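Putative fimbrium subunit Fim1C (Bacteroides uniformis, PDB 4K4K) probably forms part of the tip of a fimbrium, a surface filament through which the bacterium adheres to its surroundings and builds biofilms. Local coordinates at residues 36-41 against 88-93. Residues are numbered along the deposited sequence; the frame is centred on the assembly and turned at random.
Sequences DAIGIY and AYYPYR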
loop_
_atom_site.group_PDB
_atom_site.type_symbol
_atom_site.label_atom_id
_atom_site.label_comp_id
_atom_site.label_asym_id
_atom_site.label_seq_id
_atom_site.Cartn_x
_atom_site.Cartn_y
_atom_site.Cartn_z
ATOM N N ASP A 36 -4.508 9.761 -9.916
ATOM C CA ASP A 36 -4.291 8.380 -9.435
ATOM C C ASP A 36 -4.909 7.410 -10.434
ATOM O O ASP A 36 -6.035 7.635 -10.885
ATOM C CB ASP A 36 -4.899 8.154 -8.042
ATOM C CG ASP A 36 -3.977 8.392 -6.843
ATOM O OD1 ASP A 36 -2.762 8.617 -7.055
ATOM O OD2 ASP A 36 -4.468 8.316 -5.693
ATOM N N ALA A 37 -4.154 6.375 -10.810
ATOM C CA ALA A 37 -4.597 5.441 -11.844
ATOM C C ALA A 37 -4.633 4.000 -11.341
ATOM O O ALA A 37 -3.795 3.573 -10.528
ATOM C CB ALA A 37 -3.692 5.556 -13.067
ATOM N N ILE A 38 -5.650 3.264 -11.796
ATOM C CA ILE A 38 -5.833 1.844 -11.473
ATOM C C ILE A 38 -5.875 1.058 -12.783
ATOM O O ILE A 38 -6.168 1.635 -13.833
ATOM C CB ILE A 38 -7.105 1.591 -10.607
ATOM C CG1 ILE A 38 -8.401 1.989 -11.370
ATOM C CG2 ILE A 38 -6.992 2.376 -9.273
ATOM C CD1 ILE A 38 -9.708 1.544 -10.698
ATOM N N GLY A 39 -5.602 -0.233 -12.698
ATOM C CA GLY A 39 -5.716 -1.138 -13.837
ATOM C C GLY A 39 -6.930 -2.018 -13.589
ATOM O O GLY A 39 -7.051 -2.589 -12.507
ATOM N N ILE A 40 -7.849 -2.108 -14.546
ATOM C CA ILE A 40 -9.061 -2.936 -14.404
ATOM C C ILE A 40 -9.032 -4.042 -15.413
ATOM O O ILE A 40 -8.632 -3.825 -16.580
ATOM C CB ILE A 40 -10.362 -2.077 -14.574
ATOM C CG1 ILE A 40 -10.358 -0.838 -13.615
ATOM C CG2 ILE A 40 -11.648 -2.930 -14.391
ATOM C CD1 ILE A 40 -11.645 0.070 -13.664
ATOM N N TYR A 41 -9.548 -5.205 -14.994
ATOM C CA TYR A 41 -9.776 -6.358 -15.873
ATOM C C TYR A 41 -11.224 -6.750 -15.806
ATOM O O TYR A 41 -11.791 -6.835 -14.701
ATOM C CB TYR A 41 -8.948 -7.586 -15.450
ATOM C CG TYR A 41 -7.452 -7.440 -15.601
ATOM C CD1 TYR A 41 -6.728 -6.598 -14.759
ATOM C CD2 TYR A 41 -6.741 -8.254 -16.480
ATOM C CE1 TYR A 41 -5.341 -6.474 -14.875
ATOM C CE2 TYR A 41 -5.347 -8.176 -16.576
ATOM C CZ TYR A 41 -4.649 -7.286 -15.766
ATOM O OH TYR A 41 -3.286 -7.215 -15.869
ATOM N N ALA A 88 -9.334 -5.207 -9.970
ATOM C CA ALA A 88 -8.509 -4.017 -10.199
ATOM C C ALA A 88 -7.357 -3.987 -9.241
ATOM O O ALA A 88 -7.376 -4.661 -8.207
ATOM C CB ALA A 88 -9.346 -2.731 -10.055
ATOM N N TYR A 89 -6.361 -3.158 -9.559
ATOM C CA TYR A 89 -5.222 -2.976 -8.673
ATOM C C TYR A 89 -4.734 -1.538 -8.786
ATOM O O TYR A 89 -5.027 -0.832 -9.754
ATOM C CB TYR A 89 -4.063 -3.984 -8.979
ATOM C CG TYR A 89 -3.334 -3.620 -10.257
ATOM C CD1 TYR A 89 -3.886 -3.914 -11.504
ATOM C CD2 TYR A 89 -2.145 -2.879 -10.225
ATOM C CE1 TYR A 89 -3.259 -3.507 -12.685
ATOM C CE2 TYR A 89 -1.524 -2.451 -11.401
ATOM C CZ TYR A 89 -2.101 -2.736 -12.625
ATOM O OH TYR A 89 -1.478 -2.315 -13.780
ATOM N N TYR A 90 -3.974 -1.120 -7.786
ATOM C CA TYR A 90 -3.354 0.201 -7.714
ATOM C C TYR A 90 -1.920 -0.009 -7.215
ATOM O O TYR A 90 -1.739 -0.825 -6.320
ATOM C CB TYR A 90 -4.165 1.097 -6.723
ATOM C CG TYR A 90 -3.448 2.378 -6.359
ATOM C CD1 TYR A 90 -3.569 3.518 -7.155
ATOM C CD2 TYR A 90 -2.543 2.419 -5.291
ATOM C CE1 TYR A 90 -2.822 4.676 -6.889
ATOM C CE2 TYR A 90 -1.837 3.590 -4.981
ATOM C CZ TYR A 90 -1.983 4.714 -5.784
ATOM O OH TYR A 90 -1.269 5.857 -5.525
ATOM N N PRO A 91 -0.916 0.754 -7.674
ATOM C CA PRO A 91 -0.976 1.764 -8.746
ATOM C C PRO A 91 -0.791 1.138 -10.108
ATOM O O PRO A 91 0.024 0.215 -10.291
ATOM C CB PRO A 91 0.174 2.715 -8.381
ATOM C CG PRO A 91 1.214 1.777 -7.783
ATOM C CD PRO A 91 0.439 0.659 -7.089
ATOM N N TYR A 92 -1.568 1.622 -11.071
ATOM C CA TYR A 92 -1.492 1.145 -12.448
ATOM C C TYR A 92 -0.055 1.148 -12.974
ATOM O O TYR A 92 0.705 2.091 -12.712
ATOM C CB TYR A 92 -2.343 2.072 -13.336
ATOM C CG TYR A 92 -2.179 1.824 -14.816
ATOM C CD1 TYR A 92 -2.861 0.787 -15.449
ATOM C CD2 TYR A 92 -1.316 2.611 -15.585
ATOM C CE1 TYR A 92 -2.730 0.567 -16.821
ATOM C CE2 TYR A 92 -1.159 2.384 -16.948
ATOM C CZ TYR A 92 -1.878 1.372 -17.566
ATOM O OH TYR A 92 -1.736 1.167 -18.917
ATOM N N ARG A 93 0.305 0.075 -13.702
ATOM C CA ARG A 93 1.565 -0.086 -14.451
ATOM C C ARG A 93 1.214 -0.379 -15.883
ATOM O O ARG A 93 0.411 -1.273 -16.123
ATOM C CB ARG A 93 2.435 -1.219 -13.915
ATOM C CG ARG A 93 2.964 -0.962 -12.546
ATOM C CD ARG A 93 4.307 -1.610 -12.429
ATOM N NE ARG A 93 4.882 -1.318 -11.135
ATOM C CZ ARG A 93 5.525 -2.206 -10.407
ATOM N NH1 ARG A 93 5.679 -3.453 -10.849
ATOM N NH2 ARG A 93 6.018 -1.863 -9.229
#
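Ile40 CG1 rests 4.2 Å from Ala88 CB, while Ile38 reaches the same methyl with CD1 and meets Tyr90 CB with CG2. Phe135 and Phe137 of strand 132-150 close over this apolar face, where branched Ile38 can send separate arms to two neighbours and the small Ala88 lets both isoleucines approach. On the other face Gly39 lies against the Tyr89 ring, with CE1 of Tyr89 3.6 Å from Gly39 CA; a CB on Gly39 would run into Tyr89 CE1 as the ring now stands, which suits glycine to this place. With chi1 at 73°, Tyr89 has its CG flanked by its own N and C, which swings the ring over Gly39, whose N lies above one face near the rim. Gly39 and Tyr89 form an antiparallel hydrogen-bonded pair, Gly39 N to Tyr89 O and Tyr89 N to Gly39 O both 3.1 Å, joining strands 37-44 and 84-90 within the all-beta, fimbrillin-like fold. Beyond Tyr90 the cis peptide before Pro91 turns the chain, yet Tyr92 N still reaches Ala37 O at 3.0 Å, from well above the carbonyl plane. Tyr92 then presents its ring edge to Gly39 CA. Tyr89 OH accepts a nearly straight bond from Arg93 N (174°) and also hydrogen-bonds Asn53 OD1; a phenylalanine here would probably leave both without this partner. At the polar margin Tyr90 OH makes at best a weak, long hydrogen bond to Asp36 OD1 (3.5 Å), whereas Asp36 OD2 accepts one from Glu33 N.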